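Penicillin binding protein 2X (Streptococcus thermophilus, PDB 5U47) probably acts as a septal transpeptidase that cross-links peptidoglycan strands during cell division and is inactivated by beta-lactams acylating its active-site serine. Local coordinates at residues 675-680 against 702-707. The protein carries 1 engineered substitution. Residues are numbered along the deposited sequence; the frame is centred on the assembly and turned at random.
Sequences TYKGGK and TITLGD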
# COMPACT_ATOMS: atom_id res chain seq x y z
N THR A 675 -13.17 28.65 -22.00
CA THR A 675 -12.45 29.06 -23.19
C THR A 675 -11.19 28.20 -23.22
O THR A 675 -10.46 28.17 -22.22
CB THR A 675 -12.08 30.55 -23.11
OG1 THR A 675 -13.28 31.33 -23.11
CG2 THR A 675 -11.21 30.97 -24.28
N TYR A 676 -10.94 27.49 -24.32
CA TYR A 676 -9.75 26.63 -24.40
C TYR A 676 -8.62 27.23 -25.19
O TYR A 676 -8.83 27.91 -26.18
CB TYR A 676 -10.10 25.26 -25.02
CG TYR A 676 -11.08 24.47 -24.20
CD1 TYR A 676 -10.66 23.72 -23.10
CD2 TYR A 676 -12.44 24.49 -24.51
CE1 TYR A 676 -11.57 23.00 -22.33
CE2 TYR A 676 -13.35 23.78 -23.75
CZ TYR A 676 -12.92 23.03 -22.68
OH TYR A 676 -13.84 22.34 -21.92
N LYS A 677 -7.41 26.96 -24.72
CA LYS A 677 -6.19 27.28 -25.43
C LYS A 677 -5.48 25.93 -25.60
O LYS A 677 -5.20 25.27 -24.61
CB LYS A 677 -5.25 28.19 -24.64
CG LYS A 677 -5.71 29.62 -24.43
CD LYS A 677 -4.72 30.38 -23.55
CE LYS A 677 -3.33 30.49 -24.18
NZ LYS A 677 -2.43 31.29 -23.31
N GLY A 678 -5.22 25.51 -26.83
CA GLY A 678 -4.51 24.24 -27.06
C GLY A 678 -5.36 23.21 -27.76
O GLY A 678 -6.58 23.37 -27.87
N GLY A 679 -4.70 22.14 -28.22
CA GLY A 679 -5.35 21.06 -28.96
C GLY A 679 -6.26 20.22 -28.09
O GLY A 679 -5.96 20.00 -26.92
N LYS A 680 -7.36 19.76 -28.68
CA LYS A 680 -8.39 18.97 -27.98
C LYS A 680 -7.89 17.68 -27.30
O LYS A 680 -8.45 17.24 -26.30
CB LYS A 680 -9.54 18.65 -28.95
CG LYS A 680 -10.60 17.69 -28.40
CD LYS A 680 -11.94 17.78 -29.12
CE LYS A 680 -12.70 19.05 -28.76
NZ LYS A 680 -14.04 19.09 -29.38
N THR A 702 -10.49 30.27 -18.39
CA THR A 702 -9.65 29.98 -19.54
C THR A 702 -8.78 28.80 -19.13
O THR A 702 -8.01 28.87 -18.15
CB THR A 702 -8.79 31.16 -20.00
OG1 THR A 702 -9.63 32.20 -20.47
CG2 THR A 702 -7.86 30.74 -21.15
N ILE A 703 -8.94 27.70 -19.85
CA ILE A 703 -8.18 26.48 -19.60
C ILE A 703 -7.17 26.26 -20.72
O ILE A 703 -7.55 26.23 -21.90
CB ILE A 703 -9.14 25.29 -19.58
CG1 ILE A 703 -10.01 25.33 -18.32
CG2 ILE A 703 -8.39 23.96 -19.69
CD1 ILE A 703 -9.27 25.07 -17.03
N THR A 704 -5.92 26.07 -20.35
CA THR A 704 -4.86 25.76 -21.29
C THR A 704 -4.69 24.24 -21.29
O THR A 704 -4.61 23.61 -20.22
CB THR A 704 -3.55 26.45 -20.89
OG1 THR A 704 -3.77 27.86 -20.82
CG2 THR A 704 -2.42 26.17 -21.92
N LEU A 705 -4.65 23.66 -22.48
CA LEU A 705 -4.45 22.23 -22.66
C LEU A 705 -3.06 21.97 -23.25
O LEU A 705 -2.60 22.70 -24.12
CB LEU A 705 -5.51 21.65 -23.60
CG LEU A 705 -6.97 21.80 -23.18
CD1 LEU A 705 -7.87 21.36 -24.32
CD2 LEU A 705 -7.25 21.02 -21.91
N GLY A 706 -2.41 20.92 -22.77
CA GLY A 706 -1.09 20.51 -23.26
C GLY A 706 -1.15 19.03 -23.63
O GLY A 706 -1.39 18.18 -22.77
N ASP A 707 -0.99 18.74 -24.92
CA ASP A 707 -1.01 17.34 -25.40
C ASP A 707 0.43 16.80 -25.44
O ASP A 707 1.06 16.65 -24.39
CB ASP A 707 -1.77 17.17 -26.74
CG ASP A 707 -1.35 18.18 -27.83
OD1 ASP A 707 -0.96 19.33 -27.49
OD2 ASP A 707 -1.44 17.84 -29.03
OXT ASP A 707 1.01 16.50 -26.49
O HOH W 1 -1.72 29.46 -21.23
O HOH W 2 -3.30 20.09 -26.40
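Leu-705 and Ile-703 meet the ring of Tyr-676 on the inward face of a parallel strand pair, and this is the close-packed half of the contact. The ring atom CD1 of Tyr-676 lies 3.9 Å from CD1 of Leu-705 and 4.1 Å from CG2 of Ile-703, both methyls reaching the ring obliquely. With its CG anti to the carbonyl carbon (chi1 -63°), Tyr-676 runs beside Ile-703 in the same direction. Leu-705 slants past the ring and carries its CD1 on to the carbonyl of Gly-679, 3.5 Å from that O, in the loop that follows strand 673-677.

Three backbone hydrogen bonds join 675-680 to 702-707 in parallel register. Ile-703 bonds to both neighbours of Tyr-676, its N donating to Thr-675 O and its O accepting from Lys-677 N. The last bond, Leu-705 N to Lys-677 O at 2.7 Å, is nearly straight (171° at the hydrogen).

The other face, with Thr-675, Lys-677, Thr-702 and Thr-704, is looser and more open to solvent. Lys-677 slants over Thr-702 and Thr-704 of the neighbouring strand, its CD 4.0 Å from Thr-702 CG2 and 3.8 Å from Thr-704 OG1, and a bend at chi3 (63°) turns the ammonium end to a water that Thr-704 OG1 also binds, 2.6 Å away. Near the C-terminus, a second water donates to Gly-679 O and, weakly, to Asp-707 OD1.

Both strands belong to the C-terminal PASTA domain. Strand 700-706 is central in its three-stranded sheet, with 673-677 parallel on one flank and 683-687 antiparallel on the other, while helix 660-670 covers the inward face, where Tyr-676 packs on Val-663 and makes a cation-pi contact with Lys-660.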